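Local coordinates for putative antidote protein of plasmid maintenance system (Nostoc punctiforme, PDB 3CEC), which probably binds DNA through its helix-turn-helix domain and is a putative antidote protein of a plasmid maintenance system, at residues 58-63 against 76-81; 22-27 against 50-55; 41-46 against 63-68. All coordinates share one frame; numbering follows the deposited sequence. Where two conformers were deposited one is given.

Contact 1: 58-63 against 76-81; sequences ITVDIA and LWLNLQ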
loop_
_atom_site.group_PDB
_atom_site.type_symbol
_atom_site.label_atom_id
_atom_site.label_comp_id
_atom_site.label_asym_id
_atom_site.label_seq_id
_atom_site.Cartn_x
_atom_site.Cartn_y
_atom_site.Cartn_z
ATOM N N ILE A 58 -1.512 3.893 -2.106
ATOM C CA ILE A 58 -2.992 3.952 -2.157
ATOM C C ILE A 58 -3.432 5.414 -2.211
ATOM O O ILE A 58 -3.117 6.200 -1.310
ATOM C CB ILE A 58 -3.621 3.355 -0.830
ATOM C CG1 ILE A 58 -3.271 1.867 -0.636
ATOM C CG2 ILE A 58 -5.132 3.590 -0.772
ATOM C CD1 ILE A 58 -3.795 1.020 -1.638
ATOM N N THR A 59 -4.182 5.766 -3.243
ATOM C CA THR A 59 -4.824 7.048 -3.287
ATOM C C THR A 59 -6.242 6.957 -2.659
ATOM O O THR A 59 -6.764 5.875 -2.408
ATOM C CB THR A 59 -5.028 7.474 -4.753
ATOM O OG1 THR A 59 -5.797 6.468 -5.400
ATOM C CG2 THR A 59 -3.668 7.708 -5.474
ATOM N N VAL A 60 -6.893 8.105 -2.418
ATOM C CA VAL A 60 -8.253 8.061 -1.909
ATOM C C VAL A 60 -9.131 7.302 -2.878
ATOM O O VAL A 60 -9.920 6.437 -2.511
ATOM C CB VAL A 60 -8.848 9.448 -1.620
ATOM C CG1 VAL A 60 -10.309 9.365 -1.161
ATOM C CG2 VAL A 60 -7.897 10.180 -0.592
ATOM N N ASP A 61 -8.953 7.582 -4.171
ATOM C CA ASP A 61 -9.718 6.857 -5.219
ATOM C C ASP A 61 -9.557 5.312 -5.103
ATOM O O ASP A 61 -10.531 4.534 -5.133
ATOM C CB ASP A 61 -9.320 7.363 -6.648
ATOM C CG ASP A 61 -9.890 6.484 -7.750
ATOM O OD1 ASP A 61 -9.236 5.503 -8.110
ATOM O OD2 ASP A 61 -10.997 6.849 -8.247
ATOM N N ILE A 62 -8.308 4.849 -4.969
ATOM C CA ILE A 62 -8.052 3.403 -4.835
ATOM C C ILE A 62 -8.632 2.850 -3.556
ATOM O O ILE A 62 -9.270 1.766 -3.565
ATOM C CB ILE A 62 -6.567 3.060 -4.948
ATOM C CG1 ILE A 62 -6.101 3.323 -6.381
ATOM C CG2 ILE A 62 -6.328 1.602 -4.506
ATOM C CD1 ILE A 62 -4.524 3.339 -6.500
ATOM N N ALA A 63 -8.527 3.616 -2.479
ATOM C CA ALA A 63 -9.132 3.209 -1.167
ATOM C C ALA A 63 -10.645 3.081 -1.265
ATOM O O ALA A 63 -11.210 2.098 -0.788
ATOM C CB ALA A 63 -8.730 4.152 -0.054
ATOM N N LEU A 76 -9.740 1.765 6.292
ATOM C CA LEU A 76 -8.803 0.640 6.595
ATOM C C LEU A 76 -7.541 0.774 5.713
ATOM O O LEU A 76 -6.380 0.779 6.139
ATOM C CB LEU A 76 -9.470 -0.698 6.354
ATOM C CG LEU A 76 -8.640 -1.922 6.664
ATOM C CD1 LEU A 76 -9.643 -3.079 7.029
ATOM C CD2 LEU A 76 -7.726 -2.313 5.479
ATOM N N TRP A 77 -7.814 1.064 4.463
ATOM C CA TRP A 77 -6.786 1.123 3.410
ATOM C C TRP A 77 -5.900 2.388 3.541
ATOM O O TRP A 77 -4.683 2.326 3.333
ATOM C CB TRP A 77 -7.439 1.026 2.012
ATOM C CG TRP A 77 -8.062 -0.291 1.876
ATOM C CD1 TRP A 77 -9.404 -0.619 2.001
ATOM C CD2 TRP A 77 -7.370 -1.551 1.734
ATOM N NE1 TRP A 77 -9.581 -1.972 1.894
ATOM C CE2 TRP A 77 -8.362 -2.576 1.733
ATOM C CE3 TRP A 77 -6.029 -1.904 1.613
ATOM C CZ2 TRP A 77 -8.025 -3.904 1.624
ATOM C CZ3 TRP A 77 -5.709 -3.204 1.466
ATOM C CH2 TRP A 77 -6.697 -4.191 1.486
ATOM N N LEU A 78 -6.575 3.527 3.774
ATOM C CA LEU A 78 -5.877 4.790 3.987
ATOM C C LEU A 78 -5.028 4.709 5.250
ATOM O O LEU A 78 -3.923 5.230 5.270
ATOM C CB LEU A 78 -6.860 5.935 4.007
ATOM C CG LEU A 78 -7.545 6.198 2.648
ATOM C CD1 LEU A 78 -8.724 7.184 2.890
ATOM C CD2 LEU A 78 -6.566 6.763 1.610
ATOM N N ASN A 79 -5.551 4.030 6.264
ATOM C CA ASN A 79 -4.803 3.887 7.551
ATOM C C ASN A 79 -3.550 3.080 7.303
ATOM O O ASN A 79 -2.465 3.423 7.780
ATOM C CB ASN A 79 -5.669 3.297 8.637
ATOM C CG ASN A 79 -6.718 4.295 9.180
ATOM O OD1 ASN A 79 -6.610 5.505 8.960
ATOM N ND2 ASN A 79 -7.740 3.780 9.908
ATOM N N LEU A 80 -3.684 1.992 6.565
ATOM C CA LEU A 80 -2.518 1.171 6.152
ATOM C C LEU A 80 -1.449 2.031 5.467
ATOM O O LEU A 80 -0.289 2.026 5.842
ATOM C CB LEU A 80 -2.873 -0.046 5.289
ATOM C CG LEU A 80 -3.588 -1.147 5.986
ATOM C CD1 LEU A 80 -4.056 -2.147 4.939
ATOM C CD2 LEU A 80 -2.673 -1.836 7.053
ATOM N N GLN A 81 -1.876 2.835 4.525
ATOM C CA GLN A 81 -0.973 3.636 3.744
ATOM C C GLN A 81 -0.351 4.723 4.645
ATOM O O GLN A 81 0.828 4.991 4.515
ATOM C CB GLN A 81 -1.682 4.294 2.547
ATOM C CG GLN A 81 -0.707 5.048 1.682
ATOM C CD GLN A 81 0.261 4.124 0.997
ATOM O OE1 GLN A 81 -0.128 3.200 0.271
ATOM N NE2 GLN A 81 1.558 4.342 1.236
#
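I58 meets helix 74-101 with both its backbone and its side chain, and it gives up 89 Å² of surface here. Its backbone N donates to Q81 OE1 at 2.8 Å, with a nearly straight N-H...O angle of 169°. The bond is straight at the hydrogen, but the donor stands above the carbonyl plane of the Q81 amide, 53° out of it, and not on a lone pair. Q81 reaches this position by placing CG anti to its backbone N and then bending at chi2 (67°), which folds the amide back toward I58. The same OE1 also lies 3.5 Å from I58 CG1, while Q81 NE2 donates to D85, so the two ends of the amide have separate partners.

The methyl CG2 of I58 points the other way, toward W77 CB and L78 CD2. Residues 58 and 59 lead into helix 60-70, which follows the helix-turn-helix pair of helices 34-41 and 45-52, and the contact sets its first turn against the early turns of the long C-terminal helix. T59 is the N-cap: its OG1 accepts from I62 N at 3.0 Å, and its CB points away from helix 74-101.

L78, with 68 Å² covered, lays its branch over I58 CG2, V60 CA and A63 CB. Its CG is 3.6 Å from A63 CB, and its CD2 lies 4.1 Å from V60 CA. W77 faces the same alanine through its CB, 4.0 Å from A63 CB, but the indole then leads away to helix 19-30. L76 CD2 sits over the centre of one indole face, 3.7 Å above the plane, and W77 NE1 is hydrogen-bonded to N72 OD1.

Contact 2: 22-27 against 50-55; sequences VIADIL and EVINGQ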
loop_
_atom_site.group_PDB
_atom_site.type_symbol
_atom_site.label_atom_id
_atom_site.label_comp_id
_atom_site.label_asym_id
_atom_site.label_seq_id
_atom_site.Cartn_x
_atom_site.Cartn_y
_atom_site.Cartn_z
ATOM N N VAL A 22 -1.242 -6.738 1.816
ATOM C CA VAL A 22 -2.569 -7.202 2.237
ATOM C C VAL A 22 -3.368 -7.608 1.018
ATOM O O VAL A 22 -4.017 -8.684 0.988
ATOM C CB VAL A 22 -3.346 -6.162 3.045
ATOM C CG1 VAL A 22 -4.740 -6.700 3.452
ATOM C CG2 VAL A 22 -2.489 -5.775 4.320
ATOM N N ILE A 23 -3.292 -6.787 -0.018
ATOM C CA ILE A 23 -3.968 -7.099 -1.278
ATOM C C ILE A 23 -3.471 -8.445 -1.841
ATOM O O ILE A 23 -4.268 -9.272 -2.223
ATOM C CB ILE A 23 -3.853 -5.939 -2.320
ATOM C CG1 ILE A 23 -4.669 -4.750 -1.818
ATOM C CG2 ILE A 23 -4.299 -6.395 -3.703
ATOM C CD1 ILE A 23 -4.322 -3.499 -2.520
ATOM N N ALA A 24 -2.166 -8.610 -1.909
ATOM C CA ALA A 24 -1.581 -9.850 -2.496
ATOM C C ALA A 24 -2.119 -11.081 -1.758
ATOM O O ALA A 24 -2.442 -12.134 -2.360
ATOM C CB ALA A 24 -0.063 -9.802 -2.405
ATOM N N ASP A 25 -2.194 -10.942 -0.442
ATOM C CA ASP A 25 -2.661 -12.043 0.420
ATOM C C ASP A 25 -4.137 -12.352 0.127
ATOM O O ASP A 25 -4.540 -13.508 0.110
ATOM C CB ASP A 25 -2.460 -11.711 1.864
ATOM C CG ASP A 25 -2.747 -12.896 2.773
ATOM O OD1 ASP A 25 -2.016 -13.922 2.680
ATOM O OD2 ASP A 25 -3.707 -12.747 3.523
ATOM N N ILE A 26 -4.947 -11.293 -0.015
ATOM C CA ILE A 26 -6.372 -11.459 -0.356
ATOM C C ILE A 26 -6.487 -12.216 -1.687
ATOM O O ILE A 26 -7.296 -13.132 -1.825
ATOM C CB ILE A 26 -7.080 -10.083 -0.412
ATOM C CG1 ILE A 26 -7.182 -9.503 1.019
ATOM C CG2 ILE A 26 -8.441 -10.196 -1.083
ATOM C CD1 ILE A 26 -7.615 -7.983 1.042
ATOM N N LEU A 27 -5.713 -11.793 -2.672
ATOM C CA LEU A 27 -5.867 -12.355 -4.020
ATOM C C LEU A 27 -5.464 -13.833 -3.928
ATOM O O LEU A 27 -6.040 -14.700 -4.597
ATOM C CB LEU A 27 -5.004 -11.574 -5.015
ATOM C CG LEU A 27 -5.440 -10.115 -5.228
ATOM C CD1 LEU A 27 -4.812 -9.483 -6.499
ATOM C CD2 LEU A 27 -6.966 -9.962 -5.271
ATOM N N GLU A 50 1.463 -2.286 -9.183
ATOM C CA GLU A 50 2.368 -1.290 -8.579
ATOM C C GLU A 50 2.082 -1.133 -7.107
ATOM O O GLU A 50 2.997 -0.928 -6.319
ATOM C CB GLU A 50 2.361 0.036 -9.318
ATOM C CG GLU A 50 2.969 -0.126 -10.708
ATOM C CD GLU A 50 2.711 1.087 -11.613
ATOM O OE1 GLU A 50 1.828 1.916 -11.292
ATOM O OE2 GLU A 50 3.373 1.177 -12.683
ATOM N N VAL A 51 0.799 -1.218 -6.742
ATOM C CA VAL A 51 0.432 -1.129 -5.302
ATOM C C VAL A 51 0.966 -2.359 -4.585
ATOM O O VAL A 51 1.610 -2.291 -3.533
ATOM C CB VAL A 51 -1.073 -0.984 -5.115
ATOM C CG1 VAL A 51 -1.453 -1.050 -3.604
ATOM C CG2 VAL A 51 -1.594 0.349 -5.693
ATOM N N ILE A 52 0.748 -3.503 -5.194
ATOM C CA ILE A 52 1.196 -4.779 -4.618
ATOM C C ILE A 52 2.680 -4.781 -4.384
ATOM O O ILE A 52 3.174 -5.299 -3.359
ATOM C CB ILE A 52 0.787 -5.960 -5.488
ATOM C CG1 ILE A 52 -0.707 -6.131 -5.370
ATOM C CG2 ILE A 52 1.496 -7.282 -5.034
ATOM C CD1 ILE A 52 -1.306 -7.260 -6.310
ATOM N N ASN A 53 3.407 -4.207 -5.341
ATOM C CA ASN A 53 4.890 -4.245 -5.327
ATOM C C ASN A 53 5.470 -3.128 -4.477
ATOM O O ASN A 53 6.689 -2.974 -4.366
ATOM C CB ASN A 53 5.507 -4.139 -6.720
ATOM C CG ASN A 53 5.086 -5.241 -7.708
ATOM O OD1 ASN A 53 4.682 -6.346 -7.343
ATOM N ND2 ASN A 53 5.254 -4.934 -9.002
ATOM N N GLY A 54 4.597 -2.329 -3.882
ATOM C CA GLY A 54 5.007 -1.227 -3.021
ATOM C C GLY A 54 5.655 -0.074 -3.762
ATOM O O GLY A 54 6.403 0.732 -3.163
ATOM N N GLN A 55 5.371 0.018 -5.061
ATOM C CA GLN A 55 5.841 1.131 -5.908
ATOM C C GLN A 55 4.881 2.310 -6.047
ATOM O O GLN A 55 5.217 3.396 -6.565
ATOM C CB GLN A 55 6.126 0.631 -7.319
ATOM C CG GLN A 55 7.071 -0.524 -7.436
ATOM C CD GLN A 55 6.996 -1.103 -8.836
ATOM O OE1 GLN A 55 6.458 -2.199 -9.056
ATOM N NE2 GLN A 55 7.464 -0.325 -9.811
#
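I23, A24 and L27 meet V51 and I52 through aliphatic carbons alone, and the flat groups stand apart from this packing: neither amide of N53 and Q55 touches residues 22-27, and they pair with each other. N53 ND2 donates to Q55 OE1 at 3.0 Å; the acceptor lies in the plane of the N53 amide, and the donor is nearly in line with the Q55 C=O. Helix 45-52 is the second helix of the helix-turn-helix, in most relatives the one that reads DNA, and it ends in a Schellman motif: G54 has positive phi, with G54 N bonded to V51 O and Q55 N to E50 O.

The packing against helix 19-30 centres on I52, whose two branches part. With CG2 anti to the backbone N and CG1 beside it (chi1 -71°), CG2 touches A24 CB at 4.0 Å, while CG1 lies 4.0 Å from I23 CG2 and carries CD1 to L27 CD1. F37 and T34 of helix 34-41 adjoin the same cluster. I23 extends its other branch to V51, the two side chains crossing at about a right angle, with I23 CD1 3.9 Å from V51 CG1.

Contact 3: 41-46 against 63-68; sequences LGVSNQ and AIRLGK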
loop_
_atom_site.group_PDB
_atom_site.type_symbol
_atom_site.label_atom_id
_atom_site.label_comp_id
_atom_site.label_asym_id
_atom_site.label_seq_id
_atom_site.Cartn_x
_atom_site.Cartn_y
_atom_site.Cartn_z
ATOM N N LEU A 41 -12.125 -3.555 -9.725
ATOM C CA LEU A 41 -11.980 -2.214 -9.146
ATOM C C LEU A 41 -12.162 -1.118 -10.150
ATOM O O LEU A 41 -12.432 0.007 -9.743
ATOM C CB LEU A 41 -10.584 -2.037 -8.548
ATOM C CG LEU A 41 -10.254 -2.963 -7.388
ATOM C CD1 LEU A 41 -8.789 -2.690 -7.002
ATOM C CD2 LEU A 41 -11.155 -2.768 -6.191
ATOM N N GLY A 42 -11.955 -1.403 -11.436
ATOM C CA GLY A 42 -12.021 -0.402 -12.505
ATOM C C GLY A 42 -10.757 0.433 -12.561
ATOM O O GLY A 42 -10.804 1.638 -12.783
ATOM N N VAL A 43 -9.619 -0.228 -12.322
ATOM C CA VAL A 43 -8.302 0.394 -12.565
ATOM C C VAL A 43 -7.475 -0.581 -13.407
ATOM O O VAL A 43 -7.893 -1.690 -13.649
ATOM C CB VAL A 43 -7.534 0.718 -11.284
ATOM C CG1 VAL A 43 -8.377 1.730 -10.431
ATOM C CG2 VAL A 43 -7.117 -0.499 -10.484
ATOM N N SER A 44 -6.322 -0.161 -13.837
ATOM C CA SER A 44 -5.513 -1.032 -14.685
ATOM C C SER A 44 -4.814 -2.103 -13.857
ATOM O O SER A 44 -4.538 -1.935 -12.653
ATOM C CB SER A 44 -4.473 -0.219 -15.417
ATOM O OG SER A 44 -3.414 0.255 -14.596
ATOM N N ASN A 45 -4.404 -3.160 -14.547
ATOM C CA ASN A 45 -3.627 -4.226 -13.926
ATOM C C ASN A 45 -2.329 -3.650 -13.397
ATOM O O ASN A 45 -1.927 -3.947 -12.302
ATOM C CB ASN A 45 -3.347 -5.300 -14.969
ATOM C CG ASN A 45 -2.662 -6.492 -14.405
ATOM O OD1 ASN A 45 -2.804 -6.810 -13.244
ATOM N ND2 ASN A 45 -1.861 -7.142 -15.234
ATOM N N GLN A 46 -1.705 -2.792 -14.203
ATOM C CA GLN A 46 -0.454 -2.155 -13.850
ATOM C C GLN A 46 -0.582 -1.441 -12.517
ATOM O O GLN A 46 0.228 -1.609 -11.619
ATOM C CB GLN A 46 -0.036 -1.180 -14.950
ATOM C CG GLN A 46 1.290 -0.547 -14.708
ATOM C CD GLN A 46 2.417 -1.520 -14.899
ATOM O OE1 GLN A 46 2.281 -2.511 -15.637
ATOM N NE2 GLN A 46 3.550 -1.251 -14.240
ATOM N N ALA A 63 -8.527 3.616 -2.479
ATOM C CA ALA A 63 -9.132 3.209 -1.167
ATOM C C ALA A 63 -10.645 3.081 -1.265
ATOM O O ALA A 63 -11.210 2.098 -0.788
ATOM C CB ALA A 63 -8.730 4.152 -0.054
ATOM N N ILE A 64 -11.285 3.999 -1.974
ATOM C CA ILE A 64 -12.732 3.928 -2.188
ATOM C C ILE A 64 -13.127 2.704 -2.950
ATOM O O ILE A 64 -14.040 1.961 -2.637
ATOM C CB ILE A 64 -13.282 5.214 -2.824
ATOM C CG1 ILE A 64 -13.168 6.369 -1.870
ATOM C CG2 ILE A 64 -14.739 4.940 -3.359
ATOM C CD1 ILE A 64 -14.286 6.376 -0.838
ATOM N N ARG A 65 -12.354 2.399 -3.997
ATOM C CA ARG A 65 -12.654 1.224 -4.812
ATOM C C ARG A 65 -12.467 -0.089 -4.024
ATOM O O ARG A 65 -13.305 -0.966 -4.085
ATOM C CB ARG A 65 -11.798 1.218 -6.069
ATOM C CG ARG A 65 -12.032 2.400 -7.032
ATOM C CD ARG A 65 -10.996 2.404 -8.188
ATOM N NE ARG A 65 -11.053 3.670 -8.913
ATOM C CZ ARG A 65 -11.886 3.890 -9.906
ATOM N NH1 ARG A 65 -12.651 2.907 -10.395
ATOM N NH2 ARG A 65 -11.923 5.093 -10.444
ATOM N N LEU A 66 -11.381 -0.138 -3.265
ATOM C CA LEU A 66 -11.096 -1.287 -2.404
ATOM C C LEU A 66 -12.199 -1.470 -1.419
ATOM O O LEU A 66 -12.717 -2.591 -1.231
ATOM C CB LEU A 66 -9.739 -1.164 -1.719
ATOM C CG LEU A 66 -8.513 -1.339 -2.662
ATOM C CD1 LEU A 66 -7.239 -0.752 -1.974
ATOM C CD2 LEU A 66 -8.316 -2.783 -3.055
ATOM N N GLY A 67 -12.595 -0.379 -0.831
ATOM C CA GLY A 67 -13.610 -0.345 0.220
ATOM C C GLY A 67 -14.917 -0.916 -0.335
ATOM O O GLY A 67 -15.608 -1.714 0.343
ATOM N N LYS A 68 -15.298 -0.488 -1.536
ATOM C CA LYS A 68 -16.578 -0.942 -2.141
ATOM C C LYS A 68 -16.484 -2.385 -2.568
ATOM O O LYS A 68 -17.417 -3.213 -2.310
ATOM C CB LYS A 68 -16.977 -0.056 -3.291
ATOM C CG LYS A 68 -17.408 1.337 -2.857
ATOM C CD LYS A 68 -18.085 2.018 -4.010
ATOM C CE LYS A 68 -18.431 3.471 -3.705
ATOM N NZ LYS A 68 -19.417 3.656 -2.583
#
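R65 and L41 carry the polar part of the contact. R65 NH1 donates to L41 O at 3.0 Å with an N-H...O angle of 164°. The geometry is favourable on both sides: the donor lies in the carbonyl plane, and the oxygen sits at the guanidinium edge, 9° out of its plane. Since the arginine chain is extended from CG to NE, the turn at chi4 (-86°) sets the guanidinium across it and brings NH1 to the carbonyl. G42 O lies over one face of the same group, 3.3 Å from NH1, too poorly angled for a hydrogen bond. The charge has a further partner one turn back along its own helix, where NE forms a salt bridge with D61 OD1.

L41 is the last residue of helix 34-41, and G42, V43 and S44 form the turn of the helix-turn-helix. G42 leaves the helix with positive phi, and S44, the N-cap of helix 45-52, accepts from T47 N through OG. R65 thus ties helix 60-70 to the end of the motif's first helix. Cut back to an alanine, this position would probably leave L41 O without its donor, D61 without its counter-charge and V43 CG1 without the CD and NE it packs on.

Van der Waals contacts lie beside that bond. V43 CG1 packs on the arginine chain, 3.5 Å from R65 CD. L41 spreads its two methyls: CD2 rests against the helix backbone, 3.5 Å from R65 O, and CD1 makes an apolar contact with L66 CD2 at 4.0 Å.

Contact 2 is the most buried and wholly apolar across its interface, yet the smallest, with 175 Å² against 336 Å² for contact 1 and 236 Å² for contact 3. The other two are partly buried and mix packing with one hydrogen bond each: a glutamine oxygen takes a backbone N-H in contact 1, an arginine gives to a backbone carbonyl in contact 3. Both use helix 60-70, through segments that overlap at A63, which touches only in contact 1, joining it to the long helix 74-101 and to the turn of the motif. The three meet inside the domain: I58 CD1 touches V51 CG1 at 3.7 Å, and L66 CD1 touches I23 CD1 at 4.0 Å.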